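Local coordinates for protein glutamate--tRNA ligase (Elizabethkingia anophelis, PDB 6B1Z) that attaches glutamate to its cognate tRNA in an ATP-dependent reaction, as a class I aminoacyl-tRNA synthetase that supplies charged tRNA for protein synthesis, at residues Tyr34-Ala39 / Glu329-Phe334. Numbering follows the deposited sequence.
Sequences YDYLFA and EMIKEF
Phe334 lays its ring against residues 34-39 of helix 26-41, where Leu37 covers one of its faces and the far rim reaches Tyr34. Leu37 CB stands over the face of the Phe334 ring, 4.0 Å from its centroid, a CH-pi contact, while Leu37 CD1 lies 3.8 Å from Phe334 CD1. Farther out, Phe334 CE1 rests over a face of the Tyr34 ring, displaced toward its rim and 3.6 Å from Tyr34 CD1; the two planes are inclined at 35°, an oblique pairing. Phe334 is the first residue to leave helical geometry after helix 327-333, and its CG, anti to the backbone N (chi1 -174°), carries the ring across to the other helix. Phe38 borders the same ring, its CB 4.1 Å from Phe334 CE2.

The second methyl of Leu37 turns to helix 327-333: CD2 sits 3.7 Å from Ile331 CG1 and 3.8 Å from Met330 CB. The two methyls thus divide their contacts, CD1 mainly against Phe334 and CD2 against the helical residues Met330 and Ile331. Ile331 CD1 extends the apolar seam to Tyr36 CE2. Trp316 meets Phe334 edge-to-face and also touches Tyr34, whose hydroxyl hydrogen-bonds to Ala312 O. His41 ND1 hydrogen-bonds to Ile331 O. Asp35 and Phe38 pack helix 26-41 on strands 13-16 and 225-229.

The short segments approach to 8.5 Å between axes and cross at -64°. The apolar cluster around Leu37 and Phe334 joins helix 327-333 to helix 26-41, the first helix of the Rossmann-type (HUP) catalytic domain of class I synthetases.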
loop_
_atom_site.group_PDB
_atom_site.type_symbol
_atom_site.label_atom_id
_atom_site.label_comp_id
_atom_site.label_asym_id
_atom_site.label_seq_id
_atom_site.Cartn_x
_atom_site.Cartn_y
_atom_site.Cartn_z
ATOM N N TYR A 34 1.876 -11.055 -0.608
ATOM C CA TYR A 34 1.466 -12.448 -0.771
ATOM C C TYR A 34 2.524 -13.255 -1.528
ATOM O O TYR A 34 2.724 -14.440 -1.220
ATOM C CB TYR A 34 0.088 -12.522 -1.445
ATOM C CG TYR A 34 -1.095 -12.078 -0.582
ATOM C CD1 TYR A 34 -0.947 -11.737 0.770
ATOM C CD2 TYR A 34 -2.369 -12.001 -1.126
ATOM C CE1 TYR A 34 -2.044 -11.330 1.533
ATOM C CE2 TYR A 34 -3.467 -11.603 -0.366
ATOM C CZ TYR A 34 -3.302 -11.266 0.955
ATOM O OH TYR A 34 -4.397 -10.886 1.680
ATOM N N ASP A 35 3.216 -12.642 -2.501
ATOM C CA ASP A 35 4.400 -13.270 -3.098
ATOM C C ASP A 35 5.419 -13.663 -2.036
ATOM O O ASP A 35 5.925 -14.795 -2.015
ATOM C CB ASP A 35 5.085 -12.306 -4.070
ATOM C CG ASP A 35 4.427 -12.223 -5.410
ATOM O OD1 ASP A 35 3.985 -13.270 -5.941
ATOM O OD2 ASP A 35 4.396 -11.090 -5.963
ATOM N N TYR A 36 5.776 -12.699 -1.183
ATOM C CA TYR A 36 6.803 -12.912 -0.171
ATOM C C TYR A 36 6.383 -13.989 0.817
ATOM O O TYR A 36 7.143 -14.927 1.099
ATOM C CB TYR A 36 7.064 -11.586 0.544
ATOM C CG TYR A 36 8.186 -11.606 1.556
ATOM C CD1 TYR A 36 9.513 -11.666 1.153
ATOM C CD2 TYR A 36 7.915 -11.547 2.918
ATOM C CE1 TYR A 36 10.536 -11.671 2.077
ATOM C CE2 TYR A 36 8.929 -11.552 3.849
ATOM C CZ TYR A 36 10.245 -11.620 3.424
ATOM O OH TYR A 36 11.263 -11.634 4.356
ATOM N N LEU A 37 5.158 -13.880 1.336
ATOM C CA LEU A 37 4.671 -14.857 2.303
ATOM C C LEU A 37 4.614 -16.249 1.696
ATOM O O LEU A 37 4.995 -17.228 2.347
ATOM C CB LEU A 37 3.291 -14.444 2.823
ATOM C CG LEU A 37 3.215 -13.140 3.633
ATOM C CD1 LEU A 37 1.776 -12.839 4.051
ATOM C CD2 LEU A 37 4.120 -13.225 4.860
ATOM N N PHE A 38 4.155 -16.357 0.446
ATOM C CA PHE A 38 4.069 -17.668 -0.193
ATOM C C PHE A 38 5.454 -18.264 -0.403
ATOM O O PHE A 38 5.678 -19.448 -0.120
ATOM C CB PHE A 38 3.314 -17.563 -1.519
ATOM C CG PHE A 38 3.049 -18.893 -2.175
ATOM C CD1 PHE A 38 2.038 -19.719 -1.723
ATOM C CD2 PHE A 38 3.812 -19.308 -3.261
ATOM C CE1 PHE A 38 1.800 -20.941 -2.329
ATOM C CE2 PHE A 38 3.570 -20.529 -3.867
ATOM C CZ PHE A 38 2.566 -21.333 -3.407
ATOM N N ALA A 39 6.405 -17.456 -0.874
ATOM C CA ALA A 39 7.764 -17.963 -1.065
ATOM C C ALA A 39 8.394 -18.371 0.263
ATOM O O ALA A 39 8.948 -19.472 0.390
ATOM C CB ALA A 39 8.627 -16.913 -1.769
ATOM N N GLU A 329 5.132 -14.672 11.950
ATOM C CA GLU A 329 3.903 -15.436 12.154
ATOM C C GLU A 329 3.111 -15.577 10.855
ATOM O O GLU A 329 2.569 -16.655 10.569
ATOM C CB GLU A 329 3.065 -14.779 13.258
ATOM C CG GLU A 329 3.713 -14.937 14.634
ATOM C CD GLU A 329 3.082 -14.103 15.743
ATOM O OE1 GLU A 329 2.590 -12.988 15.470
ATOM O OE2 GLU A 329 3.104 -14.567 16.908
ATOM N N MET A 330 3.046 -14.508 10.055
ATOM C CA MET A 330 2.351 -14.593 8.774
ATOM C C MET A 330 3.039 -15.571 7.838
ATOM O O MET A 330 2.369 -16.337 7.138
ATOM C CB MET A 330 2.254 -13.216 8.122
ATOM C CG MET A 330 1.293 -12.293 8.846
ATOM S SD MET A 330 0.884 -10.772 7.976
ATOM C CE MET A 330 2.377 -9.805 8.185
ATOM N N ILE A 331 4.378 -15.562 7.805
ATOM C CA ILE A 331 5.101 -16.546 6.996
ATOM C C ILE A 331 4.735 -17.964 7.414
ATOM O O ILE A 331 4.524 -18.846 6.568
ATOM C CB ILE A 331 6.623 -16.312 7.094
ATOM C CG1 ILE A 331 7.018 -15.050 6.324
ATOM C CG2 ILE A 331 7.379 -17.531 6.560
ATOM C CD1 ILE A 331 8.424 -14.543 6.633
ATOM N N LYS A 332 4.645 -18.209 8.719
ATOM C CA LYS A 332 4.402 -19.568 9.188
ATOM C C LYS A 332 3.011 -20.066 8.801
ATOM O O LYS A 332 2.840 -21.257 8.528
ATOM C CB LYS A 332 4.602 -19.636 10.703
ATOM N N GLU A 333 2.004 -19.190 8.750
ATOM C CA GLU A 333 0.645 -19.682 8.583
ATOM C C GLU A 333 -0.011 -19.293 7.266
ATOM O O GLU A 333 -1.132 -19.753 7.004
ATOM C CB GLU A 333 -0.240 -19.230 9.750
ATOM C CG GLU A 333 -0.426 -17.746 9.916
ATOM C CD GLU A 333 -1.329 -17.437 11.096
ATOM O OE1 GLU A 333 -2.306 -18.188 11.300
ATOM O OE2 GLU A 333 -1.059 -16.463 11.831
ATOM N N PHE A 334 0.653 -18.506 6.419
ATOM C CA PHE A 334 0.030 -18.083 5.169
ATOM C C PHE A 334 -0.282 -19.279 4.281
ATOM O O PHE A 334 0.586 -20.111 3.995
ATOM C CB PHE A 334 0.928 -17.111 4.407
ATOM C CG PHE A 334 0.270 -16.529 3.175
ATOM C CD1 PHE A 334 -0.758 -15.608 3.300
ATOM C CD2 PHE A 334 0.656 -16.935 1.907
ATOM C CE1 PHE A 334 -1.383 -15.070 2.171
ATOM C CE2 PHE A 334 0.049 -16.410 0.768
ATOM C CZ PHE A 334 -0.976 -15.472 0.902
#